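Local coordinates for protein glucose-6-phosphate dehydrogenase (Trypanosoma cruzi, PDB 5AQ1) that catalyses the NADP-dependent oxidation of glucose 6-phosphate to 6-phosphogluconolactone, the first step of the pentose phosphate pathway, at residues Ile221-Phe226 with Leu280-Pro286; Val314-Ala320 with Lys483-Ala489; Leu28-Ala32 with Phe135-Gly141; Glu404-Leu410 with Gln423-Thr429. All coordinates share one frame; numbering follows the deposited sequence.

Interaction 1 of 4, residues Ile221-Phe226 with Leu280-Pro286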
# COMPACT_ATOMS: atom_id res chain seq x y z
N ILE B 221 11.86 8.69 -18.45
CA ILE B 221 10.62 8.29 -17.78
C ILE B 221 10.74 6.89 -17.20
O ILE B 221 10.44 6.67 -16.02
CB ILE B 221 9.41 8.35 -18.74
CG1 ILE B 221 9.10 9.80 -19.12
CG2 ILE B 221 8.18 7.72 -18.09
CD1 ILE B 221 8.16 9.93 -20.29
N ILE B 222 11.17 5.95 -18.03
CA ILE B 222 11.31 4.55 -17.62
C ILE B 222 12.26 4.38 -16.43
O ILE B 222 11.98 3.59 -15.53
CB ILE B 222 11.75 3.67 -18.81
CG1 ILE B 222 11.66 2.19 -18.45
CG2 ILE B 222 13.16 4.02 -19.28
CD1 ILE B 222 11.74 1.28 -19.66
N VAL B 223 13.36 5.13 -16.42
CA VAL B 223 14.33 5.06 -15.32
C VAL B 223 13.75 5.67 -14.05
O VAL B 223 13.90 5.13 -12.95
CB VAL B 223 15.65 5.80 -15.67
CG1 VAL B 223 16.65 5.69 -14.52
CG2 VAL B 223 16.26 5.25 -16.95
N THR B 224 13.09 6.81 -14.20
CA THR B 224 12.46 7.51 -13.09
C THR B 224 11.46 6.61 -12.37
O THR B 224 11.41 6.57 -11.14
CB THR B 224 11.75 8.78 -13.58
OG1 THR B 224 12.71 9.64 -14.22
CG2 THR B 224 11.10 9.52 -12.43
N ARG B 225 10.66 5.88 -13.15
CA ARG B 225 9.57 5.07 -12.61
C ARG B 225 10.04 3.77 -11.96
O ARG B 225 9.56 3.41 -10.88
CB ARG B 225 8.57 4.74 -13.71
CG ARG B 225 7.67 5.89 -14.12
CD ARG B 225 6.52 5.39 -14.98
NE ARG B 225 5.74 4.38 -14.27
CZ ARG B 225 4.95 3.47 -14.84
NH1 ARG B 225 4.80 3.43 -16.16
NH2 ARG B 225 4.30 2.60 -14.08
N PHE B 226 10.96 3.07 -12.62
CA PHE B 226 11.27 1.69 -12.25
C PHE B 226 12.65 1.45 -11.64
O PHE B 226 12.98 0.33 -11.28
CB PHE B 226 11.08 0.78 -13.46
CG PHE B 226 9.70 0.84 -14.06
CD1 PHE B 226 8.58 0.45 -13.33
CD2 PHE B 226 9.51 1.28 -15.37
CE1 PHE B 226 7.31 0.51 -13.88
CE2 PHE B 226 8.24 1.33 -15.93
CZ PHE B 226 7.14 0.94 -15.18
N LEU B 280 4.47 5.25 -21.73
CA LEU B 280 5.61 5.15 -20.82
C LEU B 280 5.22 5.44 -19.37
O LEU B 280 5.75 4.82 -18.45
CB LEU B 280 6.73 6.09 -21.27
CG LEU B 280 7.40 5.72 -22.60
CD1 LEU B 280 8.24 6.88 -23.11
CD2 LEU B 280 8.25 4.47 -22.46
N LEU B 281 4.31 6.39 -19.17
CA LEU B 281 3.85 6.77 -17.84
C LEU B 281 2.91 5.74 -17.19
O LEU B 281 2.77 5.74 -15.97
CB LEU B 281 3.14 8.12 -17.88
CG LEU B 281 3.99 9.34 -18.24
CD1 LEU B 281 3.09 10.52 -18.58
CD2 LEU B 281 4.95 9.70 -17.12
N THR B 282 2.26 4.90 -18.00
CA THR B 282 1.21 4.01 -17.51
C THR B 282 1.53 2.51 -17.56
O THR B 282 0.90 1.73 -16.85
CB THR B 282 -0.10 4.24 -18.29
OG1 THR B 282 0.13 4.05 -19.69
CG2 THR B 282 -0.63 5.65 -18.04
N MET B 283 2.47 2.11 -18.41
CA MET B 283 2.83 0.70 -18.57
C MET B 283 3.22 0.07 -17.24
O MET B 283 3.64 0.75 -16.31
CB MET B 283 3.99 0.54 -19.56
CG MET B 283 5.30 1.19 -19.13
SD MET B 283 6.62 1.08 -20.36
CE MET B 283 7.57 -0.29 -19.70
N GLU B 284 3.09 -1.25 -17.16
CA GLU B 284 3.60 -2.01 -16.03
C GLU B 284 5.12 -2.12 -16.12
O GLU B 284 5.72 -1.84 -17.16
CB GLU B 284 2.98 -3.41 -15.98
CG GLU B 284 1.49 -3.42 -15.69
CD GLU B 284 1.17 -2.93 -14.30
OE1 GLU B 284 1.89 -3.30 -13.35
OE2 GLU B 284 0.19 -2.16 -14.15
N LYS B 285 5.74 -2.52 -15.01
CA LYS B 285 7.17 -2.78 -15.00
C LYS B 285 7.46 -3.92 -15.98
O LYS B 285 6.84 -4.98 -15.91
CB LYS B 285 7.62 -3.17 -13.59
CG LYS B 285 9.12 -3.40 -13.48
CD LYS B 285 9.50 -3.92 -12.11
CE LYS B 285 9.37 -2.85 -11.04
NZ LYS B 285 9.97 -3.31 -9.76
N PRO B 286 8.40 -3.69 -16.92
CA PRO B 286 8.70 -4.72 -17.91
C PRO B 286 9.51 -5.87 -17.34
O PRO B 286 10.17 -5.73 -16.31
CB PRO B 286 9.49 -3.96 -18.98
CG PRO B 286 10.13 -2.83 -18.25
CD PRO B 286 9.17 -2.46 -17.15
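Phe226 lays one face of its ring against the turn that follows helix 264-282. Lys285 CA stands 3.9 Å from the Phe226 ring centroid and Pro286 CD 4.3 Å from it, both as CH-pi contacts over the ring, while Met283 O lies at its edge. The opposite face of this ring rests on CB of Arg225. That arginine bends at chi3 (58°), bringing the guanidinium under CZ of Phe226 and into the carbonyl groups where the long helix ends. Arg225 NH1 donates to Leu280 O at 2.8 Å, in the guanidinium plane, and to Met283 O at 2.9 Å, on a lone pair. NH2 of Arg225 reaches the same Met283 O at 3.0 Å, so one carbonyl is gripped end-on by two nitrogens. Arg225, from the short helix 221-226, thus bonds one carbonyl of the last helical turn and one just past the helix end, while Trp235 and Trp356 take Leu281 O and Thr282 O. Trp235 adds a cation-pi contact to Arg225. Ile221 completes the packing with its CG2 branch, which meets Leu280 CB and, likewise at 3.9 Å, Leu281 CD2. At the far end, NZ of Lys285 forms a salt bridge to Glu383 of the second subunit.

Interaction 2 of 4, residues Val314-Ala320 with Lys483-Ala489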
# COMPACT_ATOMS: atom_id res chain seq x y z
N VAL B 314 -12.46 18.98 -25.54
CA VAL B 314 -12.70 20.34 -25.99
C VAL B 314 -11.75 20.66 -27.13
O VAL B 314 -10.53 20.55 -26.97
CB VAL B 314 -12.50 21.37 -24.86
CG1 VAL B 314 -12.69 22.79 -25.39
CG2 VAL B 314 -13.46 21.10 -23.71
N LEU B 315 -12.31 21.03 -28.28
CA LEU B 315 -11.53 21.33 -29.48
C LEU B 315 -11.44 22.83 -29.70
O LEU B 315 -12.34 23.58 -29.30
CB LEU B 315 -12.18 20.67 -30.70
CG LEU B 315 -11.68 19.28 -31.11
CD1 LEU B 315 -11.31 18.41 -29.92
CD2 LEU B 315 -12.73 18.61 -31.97
N GLY B 316 -10.37 23.25 -30.36
CA GLY B 316 -10.15 24.65 -30.68
C GLY B 316 -9.48 24.87 -32.02
O GLY B 316 -8.74 24.01 -32.50
N GLN B 317 -9.74 26.03 -32.61
CA GLN B 317 -9.15 26.45 -33.88
C GLN B 317 -8.78 27.93 -33.75
O GLN B 317 -9.66 28.75 -33.49
CB GLN B 317 -10.15 26.24 -35.01
CG GLN B 317 -9.61 26.50 -36.41
CD GLN B 317 -10.72 26.50 -37.45
OE1 GLN B 317 -11.50 27.44 -37.53
NE2 GLN B 317 -10.79 25.43 -38.24
N TYR B 318 -7.51 28.26 -33.91
CA TYR B 318 -7.04 29.62 -33.58
C TYR B 318 -7.50 30.68 -34.59
O TYR B 318 -7.58 30.42 -35.79
CB TYR B 318 -5.52 29.68 -33.36
CG TYR B 318 -4.64 29.60 -34.60
CD1 TYR B 318 -4.30 30.74 -35.31
CD2 TYR B 318 -4.12 28.38 -35.02
CE1 TYR B 318 -3.48 30.67 -36.43
CE2 TYR B 318 -3.30 28.30 -36.13
CZ TYR B 318 -2.98 29.45 -36.83
OH TYR B 318 -2.17 29.37 -37.94
N THR B 319 -7.83 31.85 -34.06
CA THR B 319 -8.18 33.02 -34.85
C THR B 319 -7.04 34.03 -34.74
O THR B 319 -6.07 33.80 -34.03
CB THR B 319 -9.48 33.66 -34.33
OG1 THR B 319 -9.33 34.02 -32.96
CG2 THR B 319 -10.65 32.70 -34.48
N ALA B 320 -7.18 35.15 -35.46
CA ALA B 320 -6.16 36.21 -35.46
C ALA B 320 -5.82 36.69 -34.05
O ALA B 320 -6.70 36.79 -33.18
CB ALA B 320 -6.63 37.37 -36.32
N LYS B 483 -18.11 20.23 -31.74
CA LYS B 483 -17.95 21.68 -31.82
C LYS B 483 -16.47 22.09 -31.70
O LYS B 483 -15.72 21.51 -30.91
CB LYS B 483 -18.78 22.37 -30.73
CG LYS B 483 -18.60 23.89 -30.67
CD LYS B 483 -19.53 24.60 -29.69
CE LYS B 483 -20.05 25.90 -30.28
NZ LYS B 483 -20.37 26.90 -29.22
N VAL B 484 -16.08 23.07 -32.50
CA VAL B 484 -14.71 23.60 -32.48
C VAL B 484 -14.77 25.07 -32.10
O VAL B 484 -15.42 25.87 -32.76
CB VAL B 484 -14.04 23.46 -33.86
CG1 VAL B 484 -12.59 23.92 -33.79
CG2 VAL B 484 -14.11 22.02 -34.35
N LEU B 485 -14.08 25.41 -31.01
CA LEU B 485 -14.18 26.74 -30.43
C LEU B 485 -13.04 27.64 -30.89
O LEU B 485 -11.91 27.17 -31.05
CB LEU B 485 -14.16 26.65 -28.91
CG LEU B 485 -15.34 25.89 -28.32
CD1 LEU B 485 -14.97 25.41 -26.94
CD2 LEU B 485 -16.59 26.77 -28.27
N PRO B 486 -13.33 28.93 -31.11
CA PRO B 486 -12.28 29.86 -31.48
C PRO B 486 -11.45 30.30 -30.28
O PRO B 486 -11.93 30.31 -29.15
CB PRO B 486 -13.06 31.04 -32.06
CG PRO B 486 -14.34 31.03 -31.31
CD PRO B 486 -14.65 29.59 -31.04
N TYR B 487 -10.19 30.64 -30.55
CA TYR B 487 -9.32 31.28 -29.56
C TYR B 487 -8.27 32.12 -30.29
O TYR B 487 -7.78 31.72 -31.35
CB TYR B 487 -8.65 30.24 -28.66
CG TYR B 487 -7.66 29.32 -29.35
CD1 TYR B 487 -8.10 28.22 -30.08
CD2 TYR B 487 -6.29 29.53 -29.24
CE1 TYR B 487 -7.19 27.37 -30.70
CE2 TYR B 487 -5.38 28.69 -29.85
CZ TYR B 487 -5.84 27.60 -30.58
OH TYR B 487 -4.94 26.76 -31.20
N ALA B 488 -7.95 33.28 -29.74
CA ALA B 488 -6.99 34.18 -30.38
C ALA B 488 -5.60 33.58 -30.28
O ALA B 488 -5.22 33.05 -29.23
CB ALA B 488 -7.02 35.55 -29.73
N ALA B 489 -4.85 33.64 -31.37
CA ALA B 489 -3.45 33.21 -31.36
C ALA B 489 -2.70 33.99 -30.28
O ALA B 489 -2.92 35.19 -30.11
CB ALA B 489 -2.81 33.43 -32.72
O HOH W 1 -15.08 20.96 -28.36
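Tyr487 reaches across from the edge strand 484-488 and fits its ring against the backbone of Gly316, Gln317 and Tyr318. From CB, a chi1 of 67° sets CG between the backbone N and the carbonyl carbon, which turns the ring over the neighbouring strand. On one side of the ring CD1 comes near Gln317 N, and CE1 lies 3.5 Å from that same Gln317 N and also close to Tyr318 N; the carbonyl carbon of Gly316 sits at the ring edge, where the glycine, with no side chain, lets CE1 come close. On the other side CE2 is 3.6 Å from Tyr318 CB, which also stands over the face as a CH-pi contact, 3.8 Å from the Tyr487 ring centroid. CZ lies 3.5 Å from the same Tyr318 CB. At the tip, the hydroxyl is hydrogen-bonded to Thr343 OG1 and to the carbonyl of Lys367, a residue of the glucose-6-phosphate pocket.

The backbones run parallel, though splayed by 43°. Leu485 N donates to Leu315 O and Gln317 N to Leu485 O, then Thr319 N to Tyr487 O (2.7 Å) and Ala489 N to Thr319 O (2.9 Å). A water bridges Leu315 N and Lys483 O at the start of the pair. Val314 CG1 meets Leu485 CD1, and helix 495-504 packs on both residues through Phe500 and Glu496. Strand 484-488 is one of the two outermost strands of the large mixed sheet within this chain, with 313-319 lying between it and the antiparallel strand 344-349.

Interaction 3 of 4, residues Leu28-Ala32 with Phe135-Gly141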
# COMPACT_ATOMS: atom_id res chain seq x y z
N LEU B 28 30.07 -2.78 -35.62
CA LEU B 28 29.69 -1.74 -36.58
C LEU B 28 30.91 -1.17 -37.34
O LEU B 28 30.78 -0.71 -38.47
CB LEU B 28 28.99 -0.61 -35.82
CG LEU B 28 28.22 0.45 -36.60
CD1 LEU B 28 26.96 -0.14 -37.22
CD2 LEU B 28 27.86 1.61 -35.69
N ARG B 29 32.08 -1.21 -36.70
CA ARG B 29 33.33 -0.71 -37.30
C ARG B 29 33.99 -1.73 -38.24
O ARG B 29 34.65 -1.33 -39.20
CB ARG B 29 34.31 -0.30 -36.19
CG ARG B 29 35.65 0.23 -36.69
CD ARG B 29 36.54 0.73 -35.56
NE ARG B 29 36.01 1.93 -34.92
CZ ARG B 29 35.39 1.98 -33.74
NH1 ARG B 29 35.19 0.89 -33.01
NH2 ARG B 29 34.95 3.16 -33.28
N SER B 30 33.81 -3.02 -37.97
CA SER B 30 34.48 -4.09 -38.73
C SER B 30 33.85 -4.41 -40.10
O SER B 30 34.39 -5.22 -40.86
CB SER B 30 34.54 -5.37 -37.89
OG SER B 30 33.24 -5.81 -37.53
N ARG B 31 32.72 -3.77 -40.40
CA ARG B 31 32.02 -3.95 -41.66
C ARG B 31 31.58 -2.59 -42.20
O ARG B 31 31.30 -1.67 -41.43
CB ARG B 31 30.82 -4.86 -41.45
CG ARG B 31 29.84 -4.93 -42.60
CD ARG B 31 28.93 -6.15 -42.47
NE ARG B 31 29.59 -7.38 -42.90
CZ ARG B 31 29.10 -8.60 -42.72
NH1 ARG B 31 27.94 -8.79 -42.10
NH2 ARG B 31 29.79 -9.65 -43.17
N ALA B 32 31.51 -2.46 -43.53
CA ALA B 32 31.13 -1.21 -44.17
C ALA B 32 29.76 -0.74 -43.69
O ALA B 32 28.88 -1.55 -43.41
CB ALA B 32 31.13 -1.36 -45.68
N PHE B 135 35.41 -0.03 -48.80
CA PHE B 135 35.66 -0.28 -47.38
C PHE B 135 36.92 -1.12 -47.24
O PHE B 135 37.07 -2.13 -47.92
CB PHE B 135 34.47 -1.01 -46.76
CG PHE B 135 34.65 -1.34 -45.31
CD1 PHE B 135 34.58 -0.34 -44.35
CD2 PHE B 135 34.86 -2.65 -44.90
CE1 PHE B 135 34.73 -0.64 -43.00
CE2 PHE B 135 35.00 -2.96 -43.56
CZ PHE B 135 34.94 -1.96 -42.61
N GLN B 136 37.81 -0.70 -46.35
CA GLN B 136 39.14 -1.31 -46.25
C GLN B 136 39.28 -2.33 -45.11
O GLN B 136 40.26 -3.07 -45.05
CB GLN B 136 40.21 -0.21 -46.16
CG GLN B 136 40.73 0.16 -44.78
CD GLN B 136 42.15 0.70 -44.85
OE1 GLN B 136 43.08 0.12 -44.28
NE2 GLN B 136 42.33 1.80 -45.56
N GLY B 137 38.28 -2.38 -44.23
CA GLY B 137 38.30 -3.29 -43.09
C GLY B 137 38.29 -4.78 -43.44
O GLY B 137 38.25 -5.14 -44.62
N PRO B 138 38.31 -5.64 -42.41
CA PRO B 138 38.49 -7.09 -42.59
C PRO B 138 37.31 -7.79 -43.29
O PRO B 138 37.53 -8.59 -44.20
CB PRO B 138 38.65 -7.61 -41.16
CG PRO B 138 37.96 -6.60 -40.29
CD PRO B 138 38.11 -5.28 -40.99
N GLU B 139 36.09 -7.48 -42.87
CA GLU B 139 34.91 -8.20 -43.34
C GLU B 139 34.37 -7.64 -44.65
O GLU B 139 34.60 -6.48 -44.98
CB GLU B 139 33.79 -8.15 -42.30
CG GLU B 139 33.07 -9.49 -42.10
CD GLU B 139 33.90 -10.50 -41.33
OE1 GLU B 139 33.95 -10.41 -40.08
OE2 GLU B 139 34.51 -11.37 -41.97
N LYS B 140 33.61 -8.48 -45.35
CA LYS B 140 33.08 -8.19 -46.68
C LYS B 140 31.61 -7.79 -46.60
O LYS B 140 30.96 -8.05 -45.60
CB LYS B 140 33.22 -9.48 -47.49
CG LYS B 140 32.94 -9.40 -49.00
CD LYS B 140 32.24 -10.72 -49.48
CE LYS B 140 33.18 -11.61 -50.29
NZ LYS B 140 32.66 -13.00 -50.49
N GLY B 141 31.10 -7.15 -47.66
CA GLY B 141 29.71 -6.71 -47.71
C GLY B 141 29.55 -5.33 -47.10
O GLY B 141 30.38 -4.44 -47.31
O HOH W 2 32.33 -4.68 -45.12
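The Phe135 ring lies flat against the backbone of Arg31 and Ala32. Ala32 N stands 3.4 Å above the centre of the Phe135 ring plane, and the carbonyl carbon of Arg31 sits over the rim of the same face; Gly137 N takes the opposite face, so the ring is sandwiched between main chains. Arg29 O approaches the ring in its plane, near CZ. A chi1 of 178° swings the ring over the Arg31-Ala32 peptide. Phe135 CB lies 3.5 Å from Ala32 CB.

Arg31 and Glu139 lie aslant to one another, their guanidinium and carboxylate planes 74° apart. The charged ends do not meet: NH2 of Arg31 touches CG of Glu139 at 3.5 Å, while NE and NH2 both make weak bonds to Lys140 O, each at 3.1 Å. A water links the two backbones, accepting from Ala32 N and donating to Glu139 O and Gly141 O. Ala32 is also bonded through its backbone to Asn143.

These loops lead into strands 33-38 and 143-148, which are adjacent, parallel and central in the six-stranded sheet of a Rossmann-type dinucleotide-binding domain. The contact closes the N-terminal ends of those strands, the end of the sheet opposite the C-terminal ends where such domains bind their cofactor.

Interaction 4 of 4, residues Glu404-Leu410 with Gln423-Thr429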
# COMPACT_ATOMS: atom_id res chain seq x y z
N GLU B 404 14.95 21.81 -19.98
CA GLU B 404 14.53 20.52 -19.43
C GLU B 404 14.86 20.35 -17.96
O GLU B 404 15.97 20.67 -17.52
CB GLU B 404 15.06 19.32 -20.24
CG GLU B 404 16.42 19.50 -20.89
CD GLU B 404 16.34 20.10 -22.28
OE1 GLU B 404 16.00 19.37 -23.24
OE2 GLU B 404 16.64 21.31 -22.42
N ALA B 405 13.88 19.85 -17.21
CA ALA B 405 13.98 19.75 -15.76
C ALA B 405 12.97 18.75 -15.20
O ALA B 405 11.95 18.45 -15.83
CB ALA B 405 13.75 21.11 -15.13
N MET B 406 13.28 18.24 -14.01
CA MET B 406 12.34 17.46 -13.22
C MET B 406 12.28 18.10 -11.83
O MET B 406 13.32 18.37 -11.22
CB MET B 406 12.77 15.99 -13.13
CG MET B 406 11.76 15.10 -12.41
SD MET B 406 12.00 13.32 -12.65
CE MET B 406 13.51 13.06 -11.73
N TYR B 407 11.07 18.36 -11.34
CA TYR B 407 10.92 18.88 -9.98
C TYR B 407 9.65 18.38 -9.30
O TYR B 407 8.66 18.04 -9.94
CB TYR B 407 11.00 20.41 -9.95
CG TYR B 407 10.02 21.15 -10.84
CD1 TYR B 407 10.33 21.43 -12.17
CD2 TYR B 407 8.81 21.62 -10.34
CE1 TYR B 407 9.45 22.13 -12.99
CE2 TYR B 407 7.93 22.32 -11.15
CZ TYR B 407 8.25 22.57 -12.47
OH TYR B 407 7.36 23.26 -13.26
N LEU B 408 9.73 18.31 -7.97
CA LEU B 408 8.65 17.82 -7.12
C LEU B 408 8.10 18.95 -6.26
O LEU B 408 8.79 19.46 -5.37
CB LEU B 408 9.17 16.69 -6.23
CG LEU B 408 8.20 16.07 -5.24
CD1 LEU B 408 7.05 15.39 -5.96
CD2 LEU B 408 8.93 15.09 -4.34
N LYS B 409 6.87 19.36 -6.55
CA LYS B 409 6.23 20.43 -5.80
C LYS B 409 5.64 19.87 -4.52
O LYS B 409 4.89 18.89 -4.56
CB LYS B 409 5.12 21.07 -6.63
CG LYS B 409 5.60 21.71 -7.92
CD LYS B 409 4.43 22.16 -8.79
CE LYS B 409 3.81 23.44 -8.27
NZ LYS B 409 2.65 23.86 -9.10
N LEU B 410 5.98 20.49 -3.40
CA LEU B 410 5.45 20.07 -2.11
C LEU B 410 5.28 21.25 -1.16
O LEU B 410 5.67 22.38 -1.48
CB LEU B 410 6.34 18.98 -1.48
CG LEU B 410 7.85 18.99 -1.69
CD1 LEU B 410 8.48 20.28 -1.21
CD2 LEU B 410 8.49 17.81 -0.96
N GLN B 423 4.05 26.56 -0.77
CA GLN B 423 4.46 25.54 -1.73
C GLN B 423 5.84 25.88 -2.28
O GLN B 423 6.12 27.02 -2.63
CB GLN B 423 3.42 25.38 -2.85
CG GLN B 423 3.81 24.35 -3.91
CD GLN B 423 2.59 23.71 -4.59
OE1 GLN B 423 1.98 24.29 -5.50
NE2 GLN B 423 2.25 22.49 -4.16
N THR B 424 6.71 24.86 -2.35
CA THR B 424 8.07 25.01 -2.86
C THR B 424 8.40 23.80 -3.76
O THR B 424 7.50 23.05 -4.12
CB THR B 424 9.08 25.16 -1.69
OG1 THR B 424 10.39 25.40 -2.20
CG2 THR B 424 9.09 23.92 -0.80
N GLU B 425 9.67 23.64 -4.14
CA GLU B 425 10.08 22.52 -5.01
C GLU B 425 11.41 21.91 -4.59
O GLU B 425 12.27 22.59 -4.05
CB GLU B 425 10.24 22.95 -6.47
CG GLU B 425 9.14 23.84 -7.02
CD GLU B 425 9.33 25.30 -6.67
OE1 GLU B 425 10.49 25.76 -6.62
OE2 GLU B 425 8.32 25.99 -6.42
N LEU B 426 11.55 20.62 -4.86
CA LEU B 426 12.86 19.99 -4.94
C LEU B 426 13.15 19.92 -6.43
O LEU B 426 12.43 19.27 -7.18
CB LEU B 426 12.85 18.59 -4.33
CG LEU B 426 12.33 18.48 -2.89
CD1 LEU B 426 12.35 17.02 -2.46
CD2 LEU B 426 13.14 19.32 -1.92
N ASP B 427 14.21 20.60 -6.86
CA ASP B 427 14.43 20.89 -8.27
C ASP B 427 15.65 20.19 -8.85
O ASP B 427 16.67 20.04 -8.18
CB ASP B 427 14.58 22.40 -8.45
CG ASP B 427 14.73 22.80 -9.89
OD1 ASP B 427 13.73 22.72 -10.64
OD2 ASP B 427 15.86 23.20 -10.28
N LEU B 428 15.53 19.75 -10.10
CA LEU B 428 16.66 19.32 -10.91
C LEU B 428 16.51 19.94 -12.29
O LEU B 428 15.77 19.42 -13.13
CB LEU B 428 16.72 17.79 -11.01
CG LEU B 428 17.74 17.18 -11.99
CD1 LEU B 428 19.16 17.59 -11.64
CD2 LEU B 428 17.62 15.66 -12.03
N THR B 429 17.18 21.07 -12.49
CA THR B 429 17.22 21.75 -13.78
C THR B 429 18.54 21.41 -14.46
O THR B 429 19.61 21.77 -13.96
CB THR B 429 17.07 23.28 -13.61
OG1 THR B 429 15.86 23.56 -12.91
CG2 THR B 429 17.04 23.98 -14.95
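Three antiparallel hydrogen-bonded pairs, Met406 with Leu428, Leu408 with Leu426 and Leu410 with Thr424, join the two strands. Each is doubly bonded, as in Leu408 N to Leu426 O and Leu426 N to Leu408 O, both 3.0 Å; the bond from Thr424 N to Leu410 O is nearly straight at 174°. The non-hydrogen-bonded pairs between them add CA-H...O contacts, such as Tyr407 CA to Leu426 O at 3.2 Å.

The strands form the beta hairpin 405-413 and 421-429 at one end of the large mixed sheet, with 395-401 flanking it on the inner side and 421-429 outermost within the chain; there Asp427 makes backbone hydrogen bonds to the second subunit.

Apolar packing occupies the face that carries Leu408, Leu410, Leu426 and Thr424: Leu410 CD2 is 4.2 Å from Leu426 CD1, and Leu410 CD1 is 3.7 Å from Thr424 CG2. On the other face Tyr407 and Glu425 lie side by side, Tyr407 CD2 passing Glu425 CG at 4.0 Å, with ring and carboxylate planes 85° apart.

The side-chain hydrogen bond within the contact lies on the outer strand: Thr429 OG1 donates to the syn lone pair of Asp427 OD2. From the second subunit, Arg433 forms a salt bridge with Glu425 and Tyr434 a hydrogen bond with Thr424 OG1; Leu426 packs on Leu428 of that subunit and Leu428 on its Leu426.

In the fold
Interactions 2 and 4 sit at the two ends of one mixed sheet, strands 484-488 and 421-429 being its outermost members within the chain; their centres are 32 Å apart. Interaction 1 lies against interaction 4: Thr224 CG2 touches Met406 SD at 3.9 Å, and both reach the second subunit. Interaction 3 stands apart in the dinucleotide-binding part, its centre 56 Å from that of interaction 2, on the opposite side of the chain's centre. The side chains of Glu404, Tyr318 and Ile221 lie about 10, 11 and 14 Å from bound glucose 6-phosphate, so interactions 4, 2 and 1 belong to the framework round the site and not to its lining.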